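Local coordinates for Low molecular weight heat shock protein (Xanthomonas axonopodis pv. citri, PDB 3GLA) that probably acts as a small heat-shock protein chaperone of the alpha-crystallin family, holding unfolding proteins in a soluble state during stress, at residues B[16-21]-B[68-73]; B[30-35]-B[39-44]; B[79-84]-B[90-95]. All coordinates share one frame; numbering follows the deposited sequence.

Contact 1: residues B[16-21]-B[68-73]; sequences FVLYAD and RRFALP
Leu-18 meets Phe-70 between the two sheets of the alpha-crystallin domain, an immunoglobulin-like beta sandwich, while Phe-16 meets Pro-73, in the loop after strand 64-71, at the margin; together they illustrate how two sheets can be joined by side chains alone. Phe-16 and Pro-73 approach from opposite directions. The far end of the phenyl ring meets the pyrrolidine obliquely, CZ of Phe-16 lying 3.4 Å from CG of Pro-73, and CE2 of Phe-16 is equally near CD of Pro-73. Leu-18 crosses Phe-70 at about a right angle and touches it with a single methyl, CD1, 3.5 Å from CD1 of Phe-70. That methyl is delivered by a side chain whose CG stands opposite the backbone N (chi1 -178°), which sends the branch across the gap between the sheets. The backbones stay well apart, with the CA atoms of Leu-18 and Phe-70 9.3 Å from each other. Leu-39 of strand 38-45, next to 64-71 in its sheet, also packs on Leu-18, and Ile-9 of strand 7-11 on Phe-70. Arg-68 forms a salt bridge to Glu-60 of the second subunit, and the edge of the Phe-70 ring points at its guanidinium face: CZ of Phe-70 sits 3.5 Å above the plane, over its centre.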
loop_
_atom_site.group_PDB
_atom_site.type_symbol
_atom_site.label_atom_id
_atom_site.label_comp_id
_atom_site.label_asym_id
_atom_site.label_seq_id
_atom_site.Cartn_x
_atom_site.Cartn_y
_atom_site.Cartn_z
ATOM N N PHE B 16 -11.495 16.956 6.707
ATOM C CA PHE B 16 -11.095 16.249 5.457
ATOM C C PHE B 16 -10.322 14.989 5.911
ATOM O O PHE B 16 -9.729 14.967 7.010
ATOM C CB PHE B 16 -10.188 17.098 4.765
ATOM C CG PHE B 16 -10.867 18.296 4.216
ATOM C CD1 PHE B 16 -10.965 19.453 4.992
ATOM C CD2 PHE B 16 -11.483 18.240 2.956
ATOM C CE1 PHE B 16 -11.609 20.592 4.504
ATOM C CE2 PHE B 16 -12.140 19.388 2.402
ATOM C CZ PHE B 16 -12.220 20.583 3.204
ATOM N N VAL B 17 -10.323 13.957 5.062
ATOM C CA VAL B 17 -9.566 12.801 5.449
ATOM C C VAL B 17 -8.773 12.443 4.167
ATOM O O VAL B 17 -9.344 12.419 3.057
ATOM C CB VAL B 17 -10.383 11.618 5.790
ATOM C CG1 VAL B 17 -9.512 10.436 6.204
ATOM C CG2 VAL B 17 -11.467 11.909 6.971
ATOM N N LEU B 18 -7.467 12.240 4.334
ATOM C CA LEU B 18 -6.695 11.776 3.203
ATOM C C LEU B 18 -6.236 10.400 3.528
ATOM O O LEU B 18 -5.792 10.121 4.652
ATOM C CB LEU B 18 -5.548 12.678 2.996
ATOM C CG LEU B 18 -4.657 12.360 1.801
ATOM C CD1 LEU B 18 -4.012 13.746 1.230
ATOM C CD2 LEU B 18 -3.561 11.260 2.232
ATOM N N TYR B 19 -6.384 9.496 2.560
ATOM C CA TYR B 19 -5.959 8.117 2.818
ATOM C C TYR B 19 -4.882 7.865 1.791
ATOM O O TYR B 19 -5.070 8.149 0.612
ATOM C CB TYR B 19 -7.088 7.147 2.494
ATOM C CG TYR B 19 -8.344 7.392 3.269
ATOM C CD1 TYR B 19 -8.543 6.793 4.485
ATOM C CD2 TYR B 19 -9.322 8.224 2.732
ATOM C CE1 TYR B 19 -9.758 7.023 5.208
ATOM C CE2 TYR B 19 -10.479 8.429 3.390
ATOM C CZ TYR B 19 -10.674 7.806 4.604
ATOM O OH TYR B 19 -11.867 8.139 5.259
ATOM N N ALA B 20 -3.682 7.469 2.254
ATOM C CA ALA B 20 -2.616 7.311 1.309
ATOM C C ALA B 20 -2.135 5.883 1.373
ATOM O O ALA B 20 -1.878 5.331 2.440
ATOM C CB ALA B 20 -1.482 8.255 1.695
ATOM N N ASP B 21 -1.941 5.313 0.239
ATOM C CA ASP B 21 -1.410 3.961 0.230
ATOM C C ASP B 21 0.108 4.119 0.208
ATOM O O ASP B 21 0.756 4.427 -0.811
ATOM C CB ASP B 21 -1.851 3.325 -1.069
ATOM C CG ASP B 21 -3.220 2.667 -0.932
ATOM O OD1 ASP B 21 -3.797 2.738 0.145
ATOM O OD2 ASP B 21 -3.683 2.195 -1.990
ATOM N N ARG B 68 3.927 14.286 -2.341
ATOM C CA ARG B 68 2.744 14.720 -3.033
ATOM C C ARG B 68 2.215 15.856 -2.121
ATOM O O ARG B 68 2.363 15.870 -0.905
ATOM C CB ARG B 68 1.696 13.644 -3.065
ATOM C CG ARG B 68 2.311 12.470 -3.921
ATOM C CD ARG B 68 1.192 11.532 -4.412
ATOM N NE ARG B 68 0.361 12.158 -5.398
ATOM C CZ ARG B 68 -0.863 11.679 -5.676
ATOM N NH1 ARG B 68 -1.410 10.669 -4.975
ATOM N NH2 ARG B 68 -1.567 12.286 -6.590
ATOM N N ARG B 69 1.553 16.731 -2.844
ATOM C CA ARG B 69 0.923 17.939 -2.236
ATOM C C ARG B 69 -0.463 17.977 -2.651
ATOM O O ARG B 69 -0.854 17.709 -3.827
ATOM C CB ARG B 69 1.671 19.173 -2.777
ATOM C CG ARG B 69 3.094 19.272 -2.290
ATOM C CD ARG B 69 3.972 20.502 -3.002
ATOM N NE ARG B 69 4.773 19.814 -3.953
ATOM C CZ ARG B 69 6.056 19.559 -3.963
ATOM N NH1 ARG B 69 6.956 20.143 -3.176
ATOM N NH2 ARG B 69 6.446 18.766 -4.911
ATOM N N PHE B 70 -1.321 18.357 -1.712
ATOM C CA PHE B 70 -2.722 18.428 -1.988
ATOM C C PHE B 70 -3.243 19.761 -1.431
ATOM O O PHE B 70 -3.415 19.902 -0.230
ATOM C CB PHE B 70 -3.520 17.331 -1.405
ATOM C CG PHE B 70 -2.992 15.968 -1.841
ATOM C CD1 PHE B 70 -1.960 15.364 -1.116
ATOM C CD2 PHE B 70 -3.324 15.474 -3.082
ATOM C CE1 PHE B 70 -1.419 14.147 -1.518
ATOM C CE2 PHE B 70 -2.753 14.238 -3.533
ATOM C CZ PHE B 70 -1.807 13.591 -2.717
ATOM N N ALA B 71 -3.513 20.705 -2.300
ATOM C CA ALA B 71 -4.183 21.917 -1.807
ATOM C C ALA B 71 -5.569 21.493 -1.318
ATOM O O ALA B 71 -6.300 20.759 -1.951
ATOM C CB ALA B 71 -4.360 22.859 -3.054
ATOM N N LEU B 72 -6.006 21.966 -0.131
ATOM C CA LEU B 72 -7.272 21.617 0.381
ATOM C C LEU B 72 -8.075 22.965 0.522
ATOM O O LEU B 72 -7.457 24.035 0.414
ATOM C CB LEU B 72 -7.076 21.111 1.798
ATOM C CG LEU B 72 -6.355 19.721 1.832
ATOM C CD1 LEU B 72 -6.188 19.425 3.316
ATOM C CD2 LEU B 72 -7.276 18.710 1.229
ATOM N N PRO B 73 -9.350 22.818 0.660
ATOM C CA PRO B 73 -10.196 24.056 0.779
ATOM C C PRO B 73 -9.751 24.833 1.971
ATOM O O PRO B 73 -9.204 24.294 2.967
ATOM C CB PRO B 73 -11.576 23.496 1.068
ATOM C CG PRO B 73 -11.615 22.195 0.294
ATOM C CD PRO B 73 -10.219 21.653 0.685
#

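Contact 2: residues B[30-35]-B[39-44]; sequences IEVQMD and LSIRGE
Val-32 and Leu-39 form the apolar centre of a beta hairpin at the edge of the three-stranded sheet of this immunoglobulin-like sandwich, a compact example of an antiparallel pair with one apolar and one polar face. CG1 of Val-32 lies 3.8 Å from CD1 of Leu-39, the two side chains running at a slant to each other. This Leu-39 methyl also rests against CB of Met-34, 4.0 Å away. Met-34 sets CG opposite its backbone N (chi1 -173°), and this lays CG along the backbone of Leu-39, its directly paired residue. Farther along the same face, CG2 of Val-32 and CG2 of Ile-41 meet more loosely at 4.3 Å. The opposite sheet closes over this face, with Ile-92 against Val-32 and Ile-41, and Ile-94 against Leu-39.

Outside this layer, the main chains are held by two reciprocal pairs of hydrogen bonds, Glu-31 with Arg-42 and Gln-33 with Ser-40. The bond from Ser-40 N to Gln-33 O is short at 2.7 Å and nearly straight (163°). On the other face, Glu-31 and Arg-42 lie side by side and point the same way, so their aliphatic parts pack, CB of Glu-31 being 3.4 Å from CG of Arg-42. Their charged ends form no salt bridge: carboxylate and guanidinium planes stand 87° apart, and no N-H is aimed at the acid. The carboxylate instead rests against the arginine's methylene chain, with OE1 of Glu-31 3.2 Å from CD of Arg-42.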
loop_
_atom_site.group_PDB
_atom_site.type_symbol
_atom_site.label_atom_id
_atom_site.label_comp_id
_atom_site.label_asym_id
_atom_site.label_seq_id
_atom_site.Cartn_x
_atom_site.Cartn_y
_atom_site.Cartn_z
ATOM N N ILE B 30 6.649 8.836 7.669
ATOM C CA ILE B 30 5.987 9.596 6.589
ATOM C C ILE B 30 5.872 10.990 7.168
ATOM O O ILE B 30 5.367 11.198 8.283
ATOM C CB ILE B 30 4.603 9.077 6.318
ATOM C CG1 ILE B 30 4.667 7.554 5.865
ATOM C CG2 ILE B 30 3.966 9.966 5.301
ATOM C CD1 ILE B 30 3.346 6.853 6.137
ATOM N N GLU B 31 6.370 11.920 6.416
ATOM C CA GLU B 31 6.309 13.343 6.905
ATOM C C GLU B 31 5.055 13.900 6.396
ATOM O O GLU B 31 4.850 13.912 5.185
ATOM C CB GLU B 31 7.475 14.064 6.286
ATOM C CG GLU B 31 7.576 15.476 6.750
ATOM C CD GLU B 31 9.051 15.920 6.805
ATOM O OE1 GLU B 31 9.555 16.420 5.783
ATOM O OE2 GLU B 31 9.698 15.753 7.897
ATOM N N VAL B 32 4.217 14.373 7.278
ATOM C CA VAL B 32 2.977 15.033 6.880
ATOM C C VAL B 32 3.125 16.444 7.321
ATOM O O VAL B 32 3.472 16.650 8.486
ATOM C CB VAL B 32 1.855 14.421 7.601
ATOM C CG1 VAL B 32 0.538 14.974 7.236
ATOM C CG2 VAL B 32 1.778 12.912 7.226
ATOM N N GLN B 33 2.832 17.378 6.441
ATOM C CA GLN B 33 2.929 18.826 6.793
ATOM C C GLN B 33 1.854 19.499 6.038
ATOM O O GLN B 33 1.410 19.035 4.961
ATOM C CB GLN B 33 4.253 19.352 6.250
ATOM C CG GLN B 33 5.364 18.714 6.903
ATOM C CD GLN B 33 6.618 19.534 6.754
ATOM O OE1 GLN B 33 7.483 19.490 7.629
ATOM N NE2 GLN B 33 6.716 20.307 5.667
ATOM N N MET B 34 1.298 20.591 6.589
ATOM C CA MET B 34 0.348 21.329 5.831
ATOM C C MET B 34 0.730 22.784 6.057
ATOM O O MET B 34 0.916 23.201 7.217
ATOM C CB MET B 34 -1.066 21.010 6.279
ATOM C CG MET B 34 -2.103 21.649 5.391
ATOM S SD MET B 34 -3.635 21.188 5.775
ATOM C CE MET B 34 -4.543 22.418 4.869
ATOM N N ASP B 35 0.892 23.521 5.009
ATOM C CA ASP B 35 1.319 24.921 5.139
ATOM C C ASP B 35 0.594 25.599 3.959
ATOM O O ASP B 35 0.427 25.034 2.912
ATOM C CB ASP B 35 2.833 25.049 5.018
ATOM C CG ASP B 35 3.370 26.508 5.401
ATOM O OD1 ASP B 35 2.801 27.198 6.318
ATOM O OD2 ASP B 35 4.355 26.965 4.742
ATOM N N LEU B 39 -1.610 20.351 1.867
ATOM C CA LEU B 39 -1.188 19.210 2.652
ATOM C C LEU B 39 -0.158 18.439 1.853
ATOM O O LEU B 39 -0.417 18.113 0.703
ATOM C CB LEU B 39 -2.454 18.357 2.881
ATOM C CG LEU B 39 -2.267 17.014 3.635
ATOM C CD1 LEU B 39 -1.685 17.253 5.074
ATOM C CD2 LEU B 39 -3.604 16.267 3.712
ATOM N N SER B 40 0.959 18.108 2.487
ATOM C CA SER B 40 2.116 17.458 1.810
ATOM C C SER B 40 2.344 16.129 2.541
ATOM O O SER B 40 2.257 16.008 3.775
ATOM C CB SER B 40 3.354 18.369 2.096
ATOM O OG SER B 40 4.531 17.682 1.856
ATOM N N ILE B 41 2.607 15.097 1.767
ATOM C CA ILE B 41 3.118 13.892 2.332
ATOM C C ILE B 41 4.418 13.603 1.666
ATOM O O ILE B 41 4.534 13.735 0.460
ATOM C CB ILE B 41 2.167 12.661 2.180
ATOM C CG1 ILE B 41 1.807 12.431 0.686
ATOM C CG2 ILE B 41 0.931 12.909 3.011
ATOM C CD1 ILE B 41 1.043 11.077 0.446
ATOM N N ARG B 42 5.402 13.157 2.440
ATOM C CA ARG B 42 6.658 12.936 1.815
ATOM C C ARG B 42 7.356 11.856 2.582
ATOM O O ARG B 42 7.051 11.623 3.761
ATOM C CB ARG B 42 7.513 14.187 1.721
ATOM C CG ARG B 42 7.989 14.508 2.904
ATOM C CD ARG B 42 8.676 15.912 2.726
ATOM N NE ARG B 42 9.552 16.024 1.608
ATOM C CZ ARG B 42 9.844 17.198 1.045
ATOM N NH1 ARG B 42 9.303 18.349 1.532
ATOM N NH2 ARG B 42 10.664 17.227 -0.006
ATOM N N GLY B 43 8.241 11.171 1.881
ATOM C CA GLY B 43 8.961 10.105 2.603
ATOM C C GLY B 43 9.677 9.299 1.510
ATOM O O GLY B 43 9.881 9.767 0.344
ATOM N N GLU B 44 10.070 8.100 1.936
ATOM C CA GLU B 44 10.977 7.320 1.036
ATOM C C GLU B 44 10.704 5.906 1.410
ATOM O O GLU B 44 10.481 5.537 2.536
ATOM C CB GLU B 44 12.455 7.642 1.196
ATOM C CG GLU B 44 13.426 6.959 0.185
ATOM C CD GLU B 44 14.557 7.830 -0.484
ATOM O OE1 GLU B 44 15.324 7.201 -1.261
ATOM O OE2 GLU B 44 14.682 9.078 -0.284
#

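Contact 3: residues B[79-84]-B[90-95]; sequences DGITAA and LEIRIP
Thr-82 with Arg-93 and Ala-84 with Glu-91 are the hydrogen-bonded pairs of an antiparallel beta hairpin whose segments 82-84 and 90-95 run at 163° to each other, with Ala-83 and Ile-92 as the non-hydrogen-bonded pair between them. Each hydrogen-bonded pair exchanges two bonds; the one from Glu-91 N to Ala-84 O is 2.7 Å long and almost linear at 174°.

Ile-81 shows how one branched residue can serve two partners. Its CG2 reaches CG2 of Ile-92 at 3.5 Å, while CG1 runs alongside Ile-94, 3.7 Å from CG1 of that residue. The division follows from chi1 of -75°, which turns CG1 away from its own carbonyl carbon and leaves CG2 opposite the backbone N. Ala-83 adds a smaller apolar contact with its methyl near Ile-92 and Leu-90. At the open end of the hairpin, the Pro-95 ring lies against Gly-80, CD of Pro-95 being 3.2 Å from Gly-80 O.

The face carrying Thr-82, Glu-91 and Arg-93 bears the polar groups. Arg-93 bends toward Glu-91, and its NE gives a 2.9 Å hydrogen bond, part of a salt bridge, to OE1 of Glu-91, which lies close to the guanidinium plane. A water donates to Gly-80 O and, weakly, to Arg-93 O, and is also hydrogen-bonded to Thr-82 OG1 at 3.1 Å.

Strand 82-86 is one of the two outermost strands of the four-stranded sheet within this chain. Strand 89-95 separates it from strand 15-21, whose Leu-18 packs on Ile-92, while Met-34 and Val-32 of strand 31-35 approach the isoleucine face from the opposing sheet.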
loop_
_atom_site.group_PDB
_atom_site.type_symbol
_atom_site.label_atom_id
_atom_site.label_comp_id
_atom_site.label_asym_id
_atom_site.label_seq_id
_atom_site.Cartn_x
_atom_site.Cartn_y
_atom_site.Cartn_z
ATOM N N ASP B 79 -3.519 23.262 11.383
ATOM C CA ASP B 79 -2.937 23.053 12.705
ATOM C C ASP B 79 -3.451 21.881 13.429
ATOM O O ASP B 79 -2.841 21.510 14.479
ATOM C CB ASP B 79 -3.200 24.376 13.536
ATOM C CG ASP B 79 -2.528 25.537 12.943
ATOM O OD1 ASP B 79 -2.832 26.727 13.271
ATOM O OD2 ASP B 79 -1.528 25.455 12.131
ATOM N N GLY B 80 -4.569 21.294 13.022
ATOM C CA GLY B 80 -5.215 20.247 13.709
ATOM C C GLY B 80 -5.002 18.869 13.154
ATOM O O GLY B 80 -5.648 17.944 13.512
ATOM N N ILE B 81 -4.070 18.814 12.207
ATOM C CA ILE B 81 -3.966 17.498 11.532
ATOM C C ILE B 81 -3.546 16.422 12.440
ATOM O O ILE B 81 -2.710 16.651 13.354
ATOM C CB ILE B 81 -2.911 17.648 10.483
ATOM C CG1 ILE B 81 -3.480 18.439 9.334
ATOM C CG2 ILE B 81 -2.496 16.190 9.898
ATOM C CD1 ILE B 81 -2.368 18.852 8.427
ATOM N N THR B 82 -4.107 15.235 12.222
ATOM C CA THR B 82 -3.598 14.030 12.897
ATOM C C THR B 82 -3.375 12.985 11.808
ATOM O O THR B 82 -3.916 13.112 10.678
ATOM C CB THR B 82 -4.539 13.411 13.953
ATOM O OG1 THR B 82 -5.778 13.081 13.321
ATOM C CG2 THR B 82 -4.902 14.485 15.013
ATOM N N ALA B 83 -2.627 11.928 12.144
ATOM C CA ALA B 83 -2.386 10.921 11.045
ATOM C C ALA B 83 -2.156 9.615 11.780
ATOM O O ALA B 83 -1.543 9.641 12.860
ATOM C CB ALA B 83 -1.232 11.277 10.324
ATOM N N ALA B 84 -2.636 8.527 11.230
ATOM C CA ALA B 84 -2.405 7.231 11.867
ATOM C C ALA B 84 -2.317 6.307 10.649
ATOM O O ALA B 84 -2.976 6.528 9.616
ATOM C CB ALA B 84 -3.496 6.863 12.671
ATOM N N LEU B 90 -1.960 5.324 5.257
ATOM C CA LEU B 90 -1.866 6.421 6.275
ATOM C C LEU B 90 -3.122 7.215 6.145
ATOM O O LEU B 90 -3.501 7.562 5.015
ATOM C CB LEU B 90 -0.676 7.300 5.901
ATOM C CG LEU B 90 -0.500 8.480 6.931
ATOM C CD1 LEU B 90 -0.052 7.918 8.228
ATOM C CD2 LEU B 90 0.573 9.419 6.427
ATOM N N GLU B 91 -3.774 7.477 7.262
ATOM C CA GLU B 91 -5.026 8.241 7.171
ATOM C C GLU B 91 -4.751 9.515 7.864
ATOM O O GLU B 91 -4.286 9.530 9.049
ATOM C CB GLU B 91 -6.063 7.436 7.862
ATOM C CG GLU B 91 -7.408 8.296 7.946
ATOM C CD GLU B 91 -8.530 7.480 8.548
ATOM O OE1 GLU B 91 -9.406 8.126 9.155
ATOM O OE2 GLU B 91 -8.500 6.270 8.462
ATOM N N ILE B 92 -4.918 10.597 7.142
ATOM C CA ILE B 92 -4.604 11.911 7.696
ATOM C C ILE B 92 -5.924 12.589 7.872
ATOM O O ILE B 92 -6.729 12.649 6.923
ATOM C CB ILE B 92 -3.851 12.675 6.710
ATOM C CG1 ILE B 92 -2.466 11.951 6.503
ATOM C CG2 ILE B 92 -3.530 14.066 7.284
ATOM C CD1 ILE B 92 -1.652 12.578 5.407
ATOM N N ARG B 93 -6.156 13.161 9.088
ATOM C CA ARG B 93 -7.445 13.828 9.282
ATOM C C ARG B 93 -7.147 15.257 9.490
ATOM O O ARG B 93 -6.237 15.648 10.220
ATOM C CB ARG B 93 -8.185 13.276 10.492
ATOM C CG ARG B 93 -8.537 11.831 10.308
ATOM C CD ARG B 93 -9.566 11.364 11.320
ATOM N NE ARG B 93 -10.407 10.445 10.597
ATOM C CZ ARG B 93 -11.686 10.664 10.344
ATOM N NH1 ARG B 93 -12.370 9.765 9.637
ATOM N NH2 ARG B 93 -12.291 11.762 10.802
ATOM N N ILE B 94 -7.897 16.120 8.808
ATOM C CA ILE B 94 -7.607 17.519 8.815
ATOM C C ILE B 94 -8.939 18.173 9.200
ATOM O O ILE B 94 -9.893 18.150 8.487
ATOM C CB ILE B 94 -7.238 18.039 7.508
ATOM C CG1 ILE B 94 -5.976 17.294 6.928
ATOM C CG2 ILE B 94 -6.834 19.533 7.567
ATOM C CD1 ILE B 94 -6.518 16.192 5.912
ATOM N N PRO B 95 -8.978 18.756 10.397
ATOM C CA PRO B 95 -10.285 19.292 10.794
ATOM C C PRO B 95 -10.577 20.520 10.059
ATOM O O PRO B 95 -9.697 21.198 9.523
ATOM C CB PRO B 95 -10.047 19.642 12.294
ATOM C CG PRO B 95 -8.594 19.798 12.447
ATOM C CD PRO B 95 -7.906 18.880 11.410
HETATM O O HOH W 1 -7.636 15.582 13.162
#

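In the fold
After strand 7-11 the chain lays down strand 15-21 and crosses to the other sheet, where contact 2 closes a tight hairpin between 30-35 and 39-44. That hairpin is nested within the much longer loop closed by contact 1, when strand 64-71 comes to face residues 16-21 from the other sheet. Contact 3 opens only afterwards, in series with both, and makes the hairpin that returns the chain to the first sheet. Contact 1 thus spans the sandwich, whereas contacts 2 and 3 each lie within one layer. Backbone bonds of Phe-16 with Ile-94 and Leu-39 with Phe-70 tie contact 1 to the two hairpins, and Ile-30 packs on Leu-90, Leu-72 on Met-34.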